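PDB 5NM7: peptidoglycan-binding domain 1 from Burkholderia, which probably binds bacterial peptidoglycan through its binding domain and cleaves it with a large lysozyme-like muramidase domain, as a phage endolysin. Local coordinates for residues Pro113-Leu126 / Cys171-Met184. Sequence-based numbering, arbitrary orientation.
Sequences PVILYERHIMYRQL and CALEATSWGAFQIM
Gln182 reaches Val114 and Leu116 from the turn beyond their partner strand, and its path shows how one bent amide can tie a hairpin to a neighbouring strand. CB and CG lead off with CG anti to the carbonyl carbon (chi1 -69°), and a bend at chi2 turns the amide back toward the 115-117 strand. At the tip, Gln182 OE1 lies 3.6 Å from Leu116 CB and accepts a 2.6 Å hydrogen bond from Ser177 OG, which stands above the amide plane. Gln182 NE2 gives a straight, in-plane bond to Gly179 O and a weak one, 3.0 Å long, to Val114 O, a carbonyl also gripped by Gly179 N. Ser177 OG and Gly179 O together set which way round the amide sits. The framework is the small three-stranded antiparallel sheet of the lysozyme-like muramidase domain, with strand 176-178 in the middle; a G1 bulge places Gln182 and Ile183 opposite Trp178. On the sheet face of Ile115 and Trp178, Ile115 CG2 sits over the six-membered indole ring, 3.6 Å from its centroid, while Pro113 CG comes to the ring edge. On the face of Leu116 and Ser177, a water donates to Ser177 OG and to Glu118 OE2, while Glu118 OE1 is hydrogen-bonded to Tyr151 OH. Past the strands, Ala175 CB presses against Met122 N at 3.4 Å, and Gln125 NE2 donates a 2.8 Å hydrogen bond to Glu174 OE1 from above the carboxylate plane.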
ATOM      1  N   PRO A 113       6.659  10.365   1.869  1.00 18.85           N
ATOM      2  CA  PRO A 113       5.789   9.338   1.268  1.00 19.29           C
ATOM      3  C   PRO A 113       6.216   8.896  -0.136  1.00 17.80           C
ATOM      4  O   PRO A 113       6.781   9.668  -0.917  1.00 18.26           O
ATOM      5  CB  PRO A 113       4.403  10.008   1.252  1.00 19.99           C
ATOM      6  CG  PRO A 113       4.596  11.423   1.645  1.00 19.70           C
ATOM      7  CD  PRO A 113       5.978  11.635   2.156  1.00 20.03           C
ATOM      8  N   VAL A 114       5.901   7.650  -0.481  1.00 17.76           N
ATOM      9  CA  VAL A 114       6.108   7.140  -1.825  1.00 18.23           C
ATOM     10  C   VAL A 114       5.151   7.872  -2.768  1.00 18.17           C
ATOM     11  O   VAL A 114       3.985   8.061  -2.428  1.00 19.05           O
ATOM     12  CB  VAL A 114       5.900   5.611  -1.873  1.00 21.14           C
ATOM     13  CG1 VAL A 114       6.049   5.105  -3.292  1.00 24.92           C
ATOM     14  CG2 VAL A 114       6.935   4.929  -0.976  1.00 21.72           C
ATOM     15  N   ILE A 115       5.685   8.345  -3.881  1.00 16.05           N
ATOM     16  CA  ILE A 115       4.916   9.129  -4.859  1.00 16.73           C
ATOM     17  C   ILE A 115       5.196   8.693  -6.256  1.00 16.80           C
ATOM     18  O   ILE A 115       6.224   8.081  -6.552  1.00 16.89           O
ATOM     19  CB  ILE A 115       5.181  10.659  -4.754  1.00 17.70           C
ATOM     20  CG1 ILE A 115       6.670  10.965  -4.889  1.00 17.56           C
ATOM     21  CG2 ILE A 115       4.635  11.210  -3.470  1.00 18.09           C
ATOM     22  CD1 ILE A 115       6.942  12.385  -5.257  1.00 17.63           C
ATOM     23  N   LEU A 116       4.268   9.036  -7.154  1.00 16.10           N
ATOM     24  CA  LEU A 116       4.508   8.973  -8.577  1.00 17.46           C
ATOM     25  C   LEU A 116       3.832  10.161  -9.205  1.00 18.06           C
ATOM     26  O   LEU A 116       2.617  10.364  -9.049  1.00 18.36           O
ATOM     27  CB  LEU A 116       3.988   7.676  -9.212  1.00 18.11           C
ATOM     28  CG  LEU A 116       4.515   7.369 -10.615  1.00 18.58           C
ATOM     29  CD1 LEU A 116       5.995   6.997 -10.552  1.00 20.29           C
ATOM     30  CD2 LEU A 116       3.734   6.217 -11.238  1.00 19.03           C
ATOM     31  N   TYR A 117       4.629  10.992  -9.864  1.00 18.22           N
ATOM     32  CA  TYR A 117       4.125  12.186 -10.504  1.00 18.25           C
ATOM     33  C   TYR A 117       3.668  11.871 -11.941  1.00 18.13           C
ATOM     34  O   TYR A 117       4.352  11.130 -12.647  1.00 18.45           O
ATOM     35  CB  TYR A 117       5.221  13.256 -10.471  1.00 17.75           C
ATOM     36  CG  TYR A 117       4.885  14.454 -11.326  1.00 19.26           C
ATOM     37  CD1 TYR A 117       5.398  14.563 -12.594  1.00 18.92           C
ATOM     38  CD2 TYR A 117       4.010  15.436 -10.869  1.00 18.06           C
ATOM     39  CE1 TYR A 117       5.076  15.621 -13.411  1.00 19.68           C
ATOM     40  CE2 TYR A 117       3.680  16.500 -11.676  1.00 20.92           C
ATOM     41  CZ  TYR A 117       4.231  16.589 -12.939  1.00 19.19           C
ATOM     42  OH  TYR A 117       3.914  17.639 -13.782  1.00 21.70           O
ATOM     43  N   GLU A 118       2.488  12.378 -12.316  1.00 17.48           N
ATOM     44  CA  GLU A 118       1.802  12.029 -13.559  1.00 19.04           C
ATOM     45  C   GLU A 118       1.658  13.278 -14.432  1.00 20.18           C
ATOM     46  O   GLU A 118       0.747  14.102 -14.228  1.00 20.00           O
ATOM     47  CB  GLU A 118       0.414  11.458 -13.266  1.00 19.67           C
ATOM     48  CG  GLU A 118       0.402  10.186 -12.412  1.00 20.98           C
ATOM     49  CD  GLU A 118       0.816   8.944 -13.173  1.00 21.15           C
ATOM     50  OE1 GLU A 118       1.161   9.051 -14.351  1.00 23.27           O
ATOM     51  OE2 GLU A 118       0.787   7.848 -12.569  1.00 23.07           O
ATOM     52  N   ARG A 119       2.578  13.415 -15.380  1.00 20.48           N
ATOM     53  CA  ARG A 119       2.665  14.599 -16.226  1.00 21.59           C
ATOM     54  C   ARG A 119       1.431  14.832 -17.076  1.00 22.10           C
ATOM     55  O   ARG A 119       1.110  15.982 -17.397  1.00 22.51           O
ATOM     56  CB  ARG A 119       3.888  14.528 -17.124  1.00 22.25           C
ATOM     57  CG  ARG A 119       3.873  13.403 -18.125  1.00 23.67           C
ATOM     58  CD  ARG A 119       5.133  13.423 -18.934  1.00 25.92           C
ATOM     59  NE  ARG A 119       5.117  12.403 -19.956  1.00 25.48           N
ATOM     60  CZ  ARG A 119       6.182  11.986 -20.635  1.00 27.72           C
ATOM     61  NH1 ARG A 119       7.386  12.542 -20.440  1.00 28.23           N
ATOM     62  NH2 ARG A 119       6.040  10.996 -21.503  1.00 29.59           N
ATOM     63  N   HIS A 120       0.761  13.738 -17.449  1.00 23.09           N
ATOM     64  CA  HIS A 120      -0.513  13.862 -18.200  1.00 24.93           C
ATOM     65  C   HIS A 120      -1.669  14.359 -17.346  1.00 24.35           C
ATOM     66  O   HIS A 120      -2.556  15.053 -17.853  1.00 26.58           O
ATOM     67  CB  HIS A 120      -0.818  12.570 -18.960  1.00 25.04           C
ATOM     68  CG  HIS A 120      -1.306  11.462 -18.106  1.00 24.93           C
ATOM     69  ND1 HIS A 120      -0.490  10.780 -17.225  1.00 25.00           N
ATOM     70  CD2 HIS A 120      -2.535  10.903 -17.990  1.00 25.82           C
ATOM     71  CE1 HIS A 120      -1.206   9.865 -16.590  1.00 27.19           C
ATOM     72  NE2 HIS A 120      -2.440   9.898 -17.064  1.00 25.55           N
ATOM     73  N   ILE A 121      -1.660  14.062 -16.048  1.00 21.75           N
ATOM     74  CA  ILE A 121      -2.613  14.645 -15.141  1.00 23.84           C
ATOM     75  C   ILE A 121      -2.252  16.101 -14.839  1.00 25.19           C
ATOM     76  O   ILE A 121      -3.145  16.942 -14.652  1.00 24.87           O
ATOM     77  CB  ILE A 121      -2.744  13.831 -13.826  1.00 22.45           C
ATOM     78  CG1 ILE A 121      -3.112  12.365 -14.124  1.00 22.81           C
ATOM     79  CG2 ILE A 121      -3.770  14.443 -12.898  1.00 21.88           C
ATOM     80  CD1 ILE A 121      -4.396  12.181 -14.924  1.00 24.93           C
ATOM     81  N   MET A 122      -0.955  16.414 -14.733  1.00 23.56           N
ATOM     82  CA  MET A 122      -0.552  17.820 -14.564  1.00 24.88           C
ATOM     83  C   MET A 122      -1.100  18.656 -15.729  1.00 26.72           C
ATOM     84  O   MET A 122      -1.725  19.697 -15.500  1.00 30.84           O
ATOM     85  CB  MET A 122       0.962  17.980 -14.522  1.00 24.32           C
ATOM     86  CG  MET A 122       1.414  19.422 -14.248  1.00 24.42           C
ATOM     87  SD  MET A 122       1.003  19.969 -12.611  1.00 27.32           S
ATOM     88  CE  MET A 122       2.098  21.387 -12.438  1.00 27.16           C
ATOM     89  N   TYR A 123      -0.872  18.177 -16.942  1.00 28.80           N
ATOM     90  CA  TYR A 123      -1.423  18.781 -18.154  1.00 33.17           C
ATOM     91  C   TYR A 123      -2.924  19.083 -17.984  1.00 33.14           C
ATOM     92  O   TYR A 123      -3.393  20.210 -18.206  1.00 31.89           O
ATOM     93  CB  TYR A 123      -1.195  17.848 -19.347  1.00 33.76           C
ATOM     94  CG  TYR A 123      -1.722  18.401 -20.650  1.00 42.06           C
ATOM     95  CD1 TYR A 123      -1.082  19.475 -21.290  1.00 44.04           C
ATOM     96  CD2 TYR A 123      -2.875  17.879 -21.235  1.00 46.31           C
ATOM     97  CE1 TYR A 123      -1.562  20.001 -22.484  1.00 46.89           C
ATOM     98  CE2 TYR A 123      -3.362  18.396 -22.431  1.00 49.04           C
ATOM     99  CZ  TYR A 123      -2.703  19.452 -23.048  1.00 49.96           C
ATOM    100  OH  TYR A 123      -3.184  19.966 -24.232  1.00 55.02           O
ATOM    101  N   ARG A 124      -3.648  18.076 -17.517  1.00 33.41           N
ATOM    102  CA  ARG A 124      -5.080  18.170 -17.307  1.00 35.43           C
ATOM    103  C   ARG A 124      -5.470  19.210 -16.239  1.00 36.01           C
ATOM    104  O   ARG A 124      -6.422  19.979 -16.428  1.00 37.85           O
ATOM    105  CB  ARG A 124      -5.588  16.784 -16.903  1.00 37.26           C
ATOM    106  CG  ARG A 124      -6.988  16.439 -17.313  1.00 38.08           C
ATOM    107  CD  ARG A 124      -7.291  14.974 -16.971  1.00 39.65           C
ATOM    108  NE  ARG A 124      -8.701  14.927 -16.625  1.00 42.82           N
ATOM    109  CZ  ARG A 124      -9.715  14.916 -17.498  1.00 40.99           C
ATOM    110  NH1 ARG A 124      -9.504  14.860 -18.813  1.00 39.33           N
ATOM    111  NH2 ARG A 124     -10.964  14.928 -17.040  1.00 42.24           N
ATOM    112  N   GLN A 125      -4.747  19.234 -15.120  1.00 32.66           N
ATOM    113  CA  GLN A 125      -5.071  20.119 -14.011  1.00 34.29           C
ATOM    114  C   GLN A 125      -4.749  21.582 -14.325  1.00 37.59           C
ATOM    115  O   GLN A 125      -5.450  22.495 -13.841  1.00 40.17           O
ATOM    116  CB  GLN A 125      -4.374  19.685 -12.706  1.00 33.32           C
ATOM    117  CG  GLN A 125      -4.779  18.302 -12.221  1.00 34.18           C
ATOM    118  CD  GLN A 125      -6.285  18.159 -12.016  1.00 32.91           C
ATOM    119  OE1 GLN A 125      -6.985  17.618 -12.873  1.00 37.10           O
ATOM    120  NE2 GLN A 125      -6.783  18.670 -10.899  1.00 33.39           N
ATOM    121  N   LEU A 126      -3.705  21.795 -15.121  1.00 38.59           N
ATOM    122  CA  LEU A 126      -3.332  23.133 -15.582  1.00 39.93           C
ATOM    123  C   LEU A 126      -4.392  23.709 -16.547  1.00 44.61           C
ATOM    124  O   LEU A 126      -4.768  24.882 -16.427  1.00 42.34           O
ATOM    125  CB  LEU A 126      -1.958  23.113 -16.261  1.00 39.11           C
ATOM    126  CG  LEU A 126      -0.752  22.853 -15.361  1.00 36.10           C
ATOM    127  CD1 LEU A 126       0.485  22.466 -16.165  1.00 34.17           C
ATOM    128  CD2 LEU A 126      -0.470  24.051 -14.486  1.00 34.24           C
ATOM    129  N   CYS A 171      -1.601  22.198  -8.423  1.00 23.54           N
ATOM    130  CA  CYS A 171      -1.758  21.289  -9.555  1.00 24.86           C
ATOM    131  C   CYS A 171      -0.788  20.109  -9.518  1.00 21.99           C
ATOM    132  O   CYS A 171      -1.160  18.952  -9.801  1.00 21.36           O
ATOM    133  CB  CYS A 171      -1.626  22.034 -10.872  1.00 26.77           C
ATOM    134  SG  CYS A 171      -3.110  23.038 -11.224  1.00 32.54           S
ATOM    135  N   ALA A 172       0.459  20.410  -9.161  1.00 22.46           N
ATOM    136  CA  ALA A 172       1.487  19.365  -9.111  1.00 23.10           C
ATOM    137  C   ALA A 172       1.139  18.294  -8.073  1.00 20.64           C
ATOM    138  O   ALA A 172       1.313  17.108  -8.360  1.00 21.66           O
ATOM    139  CB  ALA A 172       2.860  19.959  -8.793  1.00 24.92           C
ATOM    140  N   LEU A 173       0.653  18.706  -6.903  1.00 19.54           N
ATOM    141  CA  LEU A 173       0.261  17.760  -5.836  1.00 19.13           C
ATOM    142  C   LEU A 173      -0.949  16.960  -6.273  1.00 19.84           C
ATOM    143  O   LEU A 173      -1.020  15.759  -6.031  1.00 19.46           O
ATOM    144  CB  LEU A 173      -0.021  18.472  -4.540  1.00 20.07           C
ATOM    145  CG  LEU A 173       1.151  19.290  -3.929  1.00 20.76           C
ATOM    146  CD1 LEU A 173       0.668  20.065  -2.720  1.00 22.57           C
ATOM    147  CD2 LEU A 173       2.365  18.452  -3.568  1.00 21.73           C
ATOM    148  N   GLU A 174      -1.886  17.632  -6.937  1.00 19.93           N
ATOM    149  CA  GLU A 174      -3.053  16.944  -7.539  1.00 19.64           C
ATOM    150  C   GLU A 174      -2.700  15.893  -8.601  1.00 18.98           C
ATOM    151  O   GLU A 174      -3.395  14.870  -8.722  1.00 17.99           O
ATOM    152  CB  GLU A 174      -4.032  18.000  -8.108  1.00 20.20           C
ATOM    153  CG  GLU A 174      -4.742  18.781  -7.021  1.00 22.07           C
ATOM    154  CD  GLU A 174      -5.697  19.836  -7.586  1.00 24.58           C
ATOM    155  OE1 GLU A 174      -5.594  20.149  -8.780  1.00 27.24           O
ATOM    156  OE2 GLU A 174      -6.546  20.288  -6.818  1.00 26.04           O
ATOM    157  N   ALA A 175      -1.610  16.116  -9.345  1.00 17.47           N
ATOM    158  CA  ALA A 175      -1.124  15.250 -10.382  1.00 17.62           C
ATOM    159  C   ALA A 175      -0.132  14.198  -9.853  1.00 17.49           C
ATOM    160  O   ALA A 175       0.556  13.552 -10.662  1.00 18.81           O
ATOM    161  CB  ALA A 175      -0.419  16.068 -11.433  1.00 19.06           C
ATOM    162  N   THR A 176      -0.091  13.999  -8.548  1.00 17.27           N
ATOM    163  CA  THR A 176       0.817  13.025  -7.963  1.00 15.88           C
ATOM    164  C   THR A 176       0.003  11.997  -7.182  1.00 15.09           C
ATOM    165  O   THR A 176      -0.991  12.352  -6.556  1.00 15.41           O
ATOM    166  CB  THR A 176       1.827  13.742  -7.065  1.00 15.59           C
ATOM    167  OG1 THR A 176       2.557  14.652  -7.883  1.00 16.24           O
ATOM    168  CG2 THR A 176       2.805  12.753  -6.430  1.00 16.72           C
ATOM    169  N   SER A 177       0.431  10.738  -7.228  1.00 15.99           N
ATOM    170  CA  SER A 177      -0.145   9.704  -6.341  1.00 17.13           C
ATOM    171  C   SER A 177       0.643   9.527  -5.073  1.00 17.23           C
ATOM    172  O   SER A 177       1.885   9.540  -5.104  1.00 17.07           O
ATOM    173  CB  SER A 177      -0.251   8.370  -7.080  1.00 17.79           C
ATOM    174  OG  SER A 177       0.977   8.009  -7.690  1.00 18.31           O
ATOM    175  N   TRP A 178      -0.036   9.280  -3.961  1.00 16.92           N
ATOM    176  CA  TRP A 178       0.580   9.348  -2.637  1.00 16.00           C
ATOM    177  C   TRP A 178       0.382   8.125  -1.820  1.00 16.13           C
ATOM    178  O   TRP A 178      -0.716   7.587  -1.741  1.00 16.03           O
ATOM    179  CB  TRP A 178      -0.041  10.508  -1.864  1.00 16.53           C
ATOM    180  CG  TRP A 178       0.238  11.795  -2.532  1.00 16.23           C
ATOM    181  CD1 TRP A 178      -0.469  12.385  -3.545  1.00 15.61           C
ATOM    182  CD2 TRP A 178       1.331  12.651  -2.266  1.00 17.48           C
ATOM    183  NE1 TRP A 178       0.125  13.530  -3.937  1.00 16.67           N
ATOM    184  CE2 TRP A 178       1.250  13.718  -3.178  1.00 16.98           C
ATOM    185  CE3 TRP A 178       2.395  12.597  -1.364  1.00 16.82           C
ATOM    186  CZ2 TRP A 178       2.159  14.761  -3.190  1.00 17.77           C
ATOM    187  CZ3 TRP A 178       3.306  13.621  -1.390  1.00 18.04           C
ATOM    188  CH2 TRP A 178       3.196  14.678  -2.298  1.00 17.50           C
ATOM    189  N   GLY A 179       1.466   7.694  -1.184  1.00 15.69           N
ATOM    190  CA  GLY A 179       1.433   6.706  -0.129  1.00 16.51           C
ATOM    191  C   GLY A 179       1.227   5.284  -0.623  1.00 15.19           C
ATOM    192  O   GLY A 179       1.349   4.994  -1.810  1.00 16.13           O
ATOM    193  N   ALA A 180       0.965   4.414   0.352  1.00 15.77           N
ATOM    194  CA  ALA A 180       0.970   2.974   0.174  1.00 15.11           C
ATOM    195  C   ALA A 180      -0.059   2.534  -0.860  1.00 14.44           C
ATOM    196  O   ALA A 180       0.174   1.555  -1.576  1.00 15.32           O
ATOM    197  CB  ALA A 180       0.683   2.283   1.493  1.00 15.80           C
ATOM    198  N   PHE A 181      -1.170   3.294  -0.982  1.00 14.48           N
ATOM    199  CA  PHE A 181      -2.204   2.990  -1.992  1.00 15.08           C
ATOM    200  C   PHE A 181      -2.220   3.894  -3.207  1.00 16.24           C
ATOM    201  O   PHE A 181      -3.093   3.793  -4.051  1.00 17.62           O
ATOM    202  CB  PHE A 181      -3.576   2.947  -1.300  1.00 15.10           C
ATOM    203  CG  PHE A 181      -3.670   1.845  -0.325  1.00 14.85           C
ATOM    204  CD1 PHE A 181      -4.039   0.561  -0.726  1.00 16.40           C
ATOM    205  CD2 PHE A 181      -3.296   2.029   0.974  1.00 16.09           C
ATOM    206  CE1 PHE A 181      -4.052  -0.472   0.173  1.00 16.58           C
ATOM    207  CE2 PHE A 181      -3.351   0.991   1.877  1.00 16.32           C
ATOM    208  CZ  PHE A 181      -3.698  -0.274   1.469  1.00 16.91           C
ATOM    209  N   GLN A 182      -1.234   4.788  -3.310  1.00 14.95           N
ATOM    210  CA  GLN A 182      -1.041   5.606  -4.484  1.00 15.50           C
ATOM    211  C   GLN A 182      -2.327   6.319  -4.922  1.00 15.25           C
ATOM    212  O   GLN A 182      -2.769   6.195  -6.077  1.00 16.56           O
ATOM    213  CB  GLN A 182      -0.372   4.788  -5.590  1.00 17.22           C
ATOM    214  CG  GLN A 182       1.067   4.447  -5.247  1.00 17.56           C
ATOM    215  CD  GLN A 182       1.963   5.679  -5.301  1.00 17.99           C
ATOM    216  OE1 GLN A 182       2.288   6.141  -6.389  1.00 18.76           O
ATOM    217  NE2 GLN A 182       2.309   6.226  -4.161  1.00 18.15           N
ATOM    218  N   ILE A 183      -2.923   7.013  -3.963  1.00 15.70           N
ATOM    219  CA  ILE A 183      -4.144   7.784  -4.227  1.00 16.18           C
ATOM    220  C   ILE A 183      -3.742   9.089  -4.897  1.00 17.53           C
ATOM    221  O   ILE A 183      -2.862   9.820  -4.388  1.00 16.94           O
ATOM    222  CB  ILE A 183      -4.946   7.993  -2.956  1.00 16.69           C
ATOM    223  CG1 ILE A 183      -5.302   6.657  -2.288  1.00 16.65           C
ATOM    224  CG2 ILE A 183      -6.193   8.829  -3.245  1.00 17.06           C
ATOM    225  CD1 ILE A 183      -6.108   5.694  -3.133  1.00 17.72           C
ATOM    226  N   MET A 184      -4.367   9.392  -6.043  1.00 16.82           N
ATOM    227  CA  MET A 184      -4.107  10.645  -6.719  1.00 18.21           C
ATOM    228  C   MET A 184      -4.564  11.844  -5.908  1.00 17.89           C
ATOM    229  O   MET A 184      -5.670  11.883  -5.374  1.00 17.84           O
ATOM    230  CB  MET A 184      -4.748  10.674  -8.078  1.00 19.02           C
ATOM    231  CG  MET A 184      -4.155   9.703  -9.080  1.00 20.49           C
ATOM    232  SD  MET A 184      -2.440  10.038  -9.501  1.00 22.91           S
ATOM    233  CE  MET A 184      -2.464  11.713 -10.116  1.00 21.82           C
TER
HETATM  234  O   HOH W   1       0.090   6.986 -10.229  1.00 19.67           O